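Local coordinates for uncharacterized protein (Thermus thermophilus HB8, PDB 4WVA) that hydrolyses mannosylglycerate, a solute made by thermophiles under osmotic stress, to mannose and glycerate, and probably acts on glucosylglycerate as well, at residues F344-W355 with R392-G400. Residues are numbered along the deposited sequence; the frame is centred on the assembly and turned at random.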
loop_
_atom_site.group_PDB
_atom_site.type_symbol
_atom_site.label_atom_id
_atom_site.label_comp_id
_atom_site.label_asym_id
_atom_site.label_seq_id
_atom_site.Cartn_x
_atom_site.Cartn_y
_atom_site.Cartn_z
ATOM N N PHE A 344 -17.080 24.547 16.932
ATOM C CA PHE A 344 -15.861 24.903 17.664
ATOM C C PHE A 344 -16.160 25.658 18.959
ATOM O O PHE A 344 -16.867 26.677 18.957
ATOM C CB PHE A 344 -14.953 25.721 16.755
ATOM C CG PHE A 344 -13.656 26.142 17.387
ATOM C CD1 PHE A 344 -12.666 25.210 17.667
ATOM C CD2 PHE A 344 -13.394 27.476 17.642
ATOM C CE1 PHE A 344 -11.462 25.602 18.222
ATOM C CE2 PHE A 344 -12.202 27.875 18.203
ATOM C CZ PHE A 344 -11.223 26.937 18.491
ATOM N N GLU A 345 -15.662 25.114 20.066
ATOM C CA GLU A 345 -15.792 25.700 21.394
ATOM C C GLU A 345 -14.404 25.594 22.007
ATOM O O GLU A 345 -14.009 24.500 22.410
ATOM C CB GLU A 345 -16.812 24.944 22.259
ATOM C CG GLU A 345 -18.265 24.991 21.796
ATOM C CD GLU A 345 -19.186 24.241 22.738
ATOM O OE1 GLU A 345 -19.484 24.762 23.841
ATOM O OE2 GLU A 345 -19.611 23.119 22.397
ATOM N N PRO A 346 -13.655 26.712 22.090
ATOM C CA PRO A 346 -12.234 26.593 22.424
ATOM C C PRO A 346 -11.896 26.111 23.832
ATOM O O PRO A 346 -10.735 25.780 24.077
ATOM C CB PRO A 346 -11.690 28.010 22.209
ATOM C CG PRO A 346 -12.884 28.893 22.330
ATOM C CD PRO A 346 -14.026 28.109 21.793
ATOM N N GLY A 347 -12.872 26.075 24.738
ATOM C CA GLY A 347 -12.650 25.562 26.076
ATOM C C GLY A 347 -13.286 24.223 26.408
ATOM O O GLY A 347 -12.973 23.654 27.467
ATOM N N ARG A 348 -14.164 23.699 25.545
ATOM C CA ARG A 348 -15.017 22.578 25.953
ATOM C C ARG A 348 -14.528 21.214 25.466
ATOM O O ARG A 348 -15.070 20.659 24.503
ATOM C CB ARG A 348 -16.490 22.783 25.568
ATOM C CG ARG A 348 -17.408 21.878 26.374
ATOM C CD ARG A 348 -18.856 21.937 25.950
ATOM N NE ARG A 348 -19.460 23.235 26.240
ATOM C CZ ARG A 348 -20.004 23.581 27.409
ATOM N NH1 ARG A 348 -20.029 22.756 28.454
ATOM N NH2 ARG A 348 -20.529 24.791 27.533
ATOM N N TYR A 349 -13.492 20.710 26.138
ATOM C CA TYR A 349 -13.139 19.292 26.134
ATOM C C TYR A 349 -12.655 18.873 24.739
ATOM O O TYR A 349 -11.576 19.294 24.338
ATOM C CB TYR A 349 -14.326 18.463 26.671
ATOM C CG TYR A 349 -14.027 17.127 27.321
ATOM C CD1 TYR A 349 -12.846 16.884 28.014
ATOM C CD2 TYR A 349 -14.982 16.123 27.327
ATOM C CE1 TYR A 349 -12.613 15.668 28.647
ATOM C CE2 TYR A 349 -14.757 14.918 27.950
ATOM C CZ TYR A 349 -13.567 14.681 28.602
ATOM O OH TYR A 349 -13.350 13.464 29.233
ATOM N N TRP A 350 -13.429 18.058 24.016
ATOM C CA TRP A 350 -13.033 17.618 22.659
ATOM C C TRP A 350 -13.651 18.400 21.505
ATOM O O TRP A 350 -13.625 17.950 20.364
ATOM C CB TRP A 350 -13.318 16.112 22.531
ATOM C CG TRP A 350 -12.422 15.277 23.368
ATOM C CD1 TRP A 350 -12.679 14.787 24.591
ATOM C CD2 TRP A 350 -11.104 14.838 23.026
ATOM N NE1 TRP A 350 -11.616 14.061 25.058
ATOM C CE2 TRP A 350 -10.630 14.075 24.108
ATOM C CE3 TRP A 350 -10.290 15.005 21.904
ATOM C CZ2 TRP A 350 -9.372 13.486 24.110
ATOM C CZ3 TRP A 350 -9.025 14.437 21.917
ATOM C CH2 TRP A 350 -8.586 13.677 22.999
ATOM N N ARG A 351 -14.161 19.603 21.777
ATOM C CA ARG A 351 -14.813 20.406 20.769
ATOM C C ARG A 351 -13.973 21.610 20.333
ATOM O O ARG A 351 -14.507 22.587 19.828
ATOM C CB ARG A 351 -16.190 20.848 21.301
ATOM C CG ARG A 351 -17.017 19.661 21.765
ATOM C CD ARG A 351 -18.398 20.063 22.233
ATOM N NE ARG A 351 -19.285 20.482 21.157
ATOM C CZ ARG A 351 -20.080 19.678 20.448
ATOM N NH1 ARG A 351 -20.083 18.358 20.631
ATOM N NH2 ARG A 351 -20.892 20.218 19.535
ATOM N N GLY A 352 -12.650 21.533 20.499
ATOM C CA GLY A 352 -11.775 22.657 20.135
ATOM C C GLY A 352 -10.418 22.690 20.830
ATOM O O GLY A 352 -9.401 22.994 20.193
ATOM N N PRO A 353 -10.385 22.413 22.142
ATOM C CA PRO A 353 -9.103 22.437 22.845
ATOM C C PRO A 353 -8.001 21.524 22.268
ATOM O O PRO A 353 -8.289 20.530 21.602
ATOM C CB PRO A 353 -9.478 21.983 24.248
ATOM C CG PRO A 353 -10.854 22.501 24.422
ATOM C CD PRO A 353 -11.508 22.233 23.089
ATOM N N VAL A 354 -6.757 21.919 22.539
ATOM C CA VAL A 354 -5.542 21.191 22.179
ATOM C C VAL A 354 -5.261 20.128 23.229
ATOM O O VAL A 354 -5.323 20.373 24.447
ATOM C CB VAL A 354 -4.319 22.143 22.085
ATOM C CG1 VAL A 354 -3.016 21.376 21.856
ATOM C CG2 VAL A 354 -4.491 23.172 20.964
ATOM N N TRP A 355 -4.932 18.935 22.759
ATOM C CA TRP A 355 -4.621 17.799 23.612
ATOM C C TRP A 355 -3.223 17.297 23.318
ATOM O O TRP A 355 -2.831 17.103 22.169
ATOM C CB TRP A 355 -5.606 16.660 23.379
ATOM C CG TRP A 355 -7.007 16.940 23.860
ATOM C CD1 TRP A 355 -7.932 17.764 23.294
ATOM C CD2 TRP A 355 -7.627 16.362 25.001
ATOM N NE1 TRP A 355 -9.102 17.743 24.029
ATOM C CE2 TRP A 355 -8.942 16.882 25.077
ATOM C CE3 TRP A 355 -7.202 15.452 25.970
ATOM C CZ2 TRP A 355 -9.831 16.503 26.073
ATOM C CZ3 TRP A 355 -8.074 15.087 26.966
ATOM C CH2 TRP A 355 -9.383 15.607 27.009
ATOM N N ARG A 392 -1.954 20.116 32.131
ATOM C CA ARG A 392 -3.402 20.185 32.139
ATOM C C ARG A 392 -3.936 19.203 31.114
ATOM O O ARG A 392 -3.207 18.739 30.216
ATOM C CB ARG A 392 -3.882 21.588 31.782
ATOM C CG ARG A 392 -3.427 22.660 32.778
ATOM C CD ARG A 392 -4.005 22.467 34.170
ATOM N NE ARG A 392 -5.472 22.469 34.194
ATOM C CZ ARG A 392 -6.240 23.549 34.276
ATOM N NH1 ARG A 392 -5.704 24.762 34.328
ATOM N NH2 ARG A 392 -7.563 23.424 34.278
ATOM N N GLU A 393 -5.217 18.897 31.251
ATOM C CA GLU A 393 -5.864 17.932 30.366
ATOM C C GLU A 393 -5.939 18.459 28.914
ATOM O O GLU A 393 -5.731 17.696 27.958
ATOM C CB GLU A 393 -7.236 17.552 30.918
ATOM C CG GLU A 393 -7.818 16.262 30.369
ATOM C CD GLU A 393 -9.154 15.891 31.009
ATOM O OE1 GLU A 393 -9.573 16.593 31.961
ATOM O OE2 GLU A 393 -9.783 14.883 30.578
ATOM N N TYR A 394 -6.247 19.745 28.734
ATOM C CA TYR A 394 -6.322 20.340 27.403
ATOM C C TYR A 394 -6.129 21.838 27.538
ATOM O O TYR A 394 -6.053 22.358 28.663
ATOM C CB TYR A 394 -7.630 19.994 26.672
ATOM C CG TYR A 394 -8.850 19.949 27.559
ATOM C CD1 TYR A 394 -9.127 18.818 28.312
ATOM C CD2 TYR A 394 -9.721 21.024 27.646
ATOM C CE1 TYR A 394 -10.208 18.767 29.151
ATOM C CE2 TYR A 394 -10.822 20.967 28.474
ATOM C CZ TYR A 394 -11.057 19.829 29.224
ATOM O OH TYR A 394 -12.149 19.724 30.075
ATOM N N TYR A 395 -6.009 22.495 26.399
ATOM C CA TYR A 395 -5.629 23.900 26.353
ATOM C C TYR A 395 -6.448 24.633 25.324
ATOM O O TYR A 395 -6.735 24.107 24.257
ATOM C CB TYR A 395 -4.139 24.065 26.036
ATOM C CG TYR A 395 -3.238 23.339 27.003
ATOM C CD1 TYR A 395 -2.967 21.983 26.842
ATOM C CD2 TYR A 395 -2.671 23.991 28.095
ATOM C CE1 TYR A 395 -2.153 21.303 27.723
ATOM C CE2 TYR A 395 -1.865 23.309 28.988
ATOM C CZ TYR A 395 -1.615 21.962 28.805
ATOM O OH TYR A 395 -0.813 21.264 29.679
ATOM N N ASP A 396 -6.818 25.873 25.642
ATOM C CA ASP A 396 -7.504 26.739 24.694
ATOM C C ASP A 396 -6.551 27.011 23.520
ATOM O O ASP A 396 -5.415 27.438 23.729
ATOM C CB ASP A 396 -7.926 28.038 25.413
ATOM C CG ASP A 396 -8.716 28.987 24.533
ATOM O OD1 ASP A 396 -8.264 29.317 23.425
ATOM O OD2 ASP A 396 -9.795 29.430 24.975
ATOM N N PRO A 397 -6.984 26.732 22.273
ATOM C CA PRO A 397 -6.040 26.892 21.153
ATOM C C PRO A 397 -5.794 28.351 20.760
ATOM O O PRO A 397 -4.847 28.637 20.040
ATOM C CB PRO A 397 -6.712 26.151 19.996
ATOM C CG PRO A 397 -8.113 25.984 20.382
ATOM C CD PRO A 397 -8.291 26.202 21.846
ATOM N N LEU A 398 -6.644 29.253 21.246
ATOM C CA LEU A 398 -6.553 30.663 20.870
ATOM C C LEU A 398 -5.671 31.404 21.853
ATOM O O LEU A 398 -4.852 32.224 21.449
ATOM C CB LEU A 398 -7.956 31.287 20.838
ATOM C CG LEU A 398 -8.971 30.541 19.963
ATOM C CD1 LEU A 398 -10.284 31.306 19.933
ATOM C CD2 LEU A 398 -8.432 30.312 18.553
ATOM N N THR A 399 -5.842 31.109 23.140
ATOM C CA THR A 399 -5.139 31.817 24.214
ATOM C C THR A 399 -4.030 31.011 24.867
ATOM O O THR A 399 -3.164 31.587 25.514
ATOM C CB THR A 399 -6.104 32.226 25.338
ATOM O OG1 THR A 399 -6.625 31.052 25.989
ATOM C CG2 THR A 399 -7.234 33.062 24.785
ATOM N N GLY A 400 -4.114 29.682 24.758
ATOM C CA GLY A 400 -3.191 28.796 25.437
ATOM C C GLY A 400 -3.567 28.445 26.864
ATOM O O GLY A 400 -2.854 27.696 27.507
#
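In the active site of this (alpha/alpha)6-barrel of family GH63, Val354 and Tyr395 pair in a single antiparallel bridge that brings the loop 344-355, whose Tyr349 and Trp350 probably bind substrate, against the segment 392-400, which carries Glu393, the probable proton acceptor. Val354 N donates to Tyr395 O at 2.8 Å, nearly straight (164°), and Tyr395 N returns a more bent bond to Val354 O. Beside this bridge Tyr349, Trp355 and Tyr394 form an aromatic cluster. The indole of Trp355 is layered: Trp350 CZ2 lies over the centre of one face, while Tyr394 CB sits over the five-membered ring of the other, 3.8 Å from its centroid, and Glu393 O toward the rim. Trp355 NE1 is spent on Tyr349 O at 2.9 Å, meeting the carbonyl from above its plane, which ties down the backbone of the loop. A leucine in place of Trp355 would probably leave Tyr349 O without this donor and open a gap between Trp350 and Tyr394. With CG wedged between its backbone N and carbonyl carbon (chi1 37°), the Tyr394 ring runs alongside Pro353, takes Tyr349 CA over one face in a CH-pi contact, and hands its hydroxyl to Glu197 O. The extended Glu393 chain lies beside Trp355, CG 3.6 Å from Trp355 CZ3; its OE2 bonds to Tyr28 OH, and Tyr349 OH bonds to Asp165, the likely proton donor. Farther along, Pro397 packs antiparallel to the side chains of Phe344 and Val354, its CG 3.8 Å from Phe344 CZ at the ring edge.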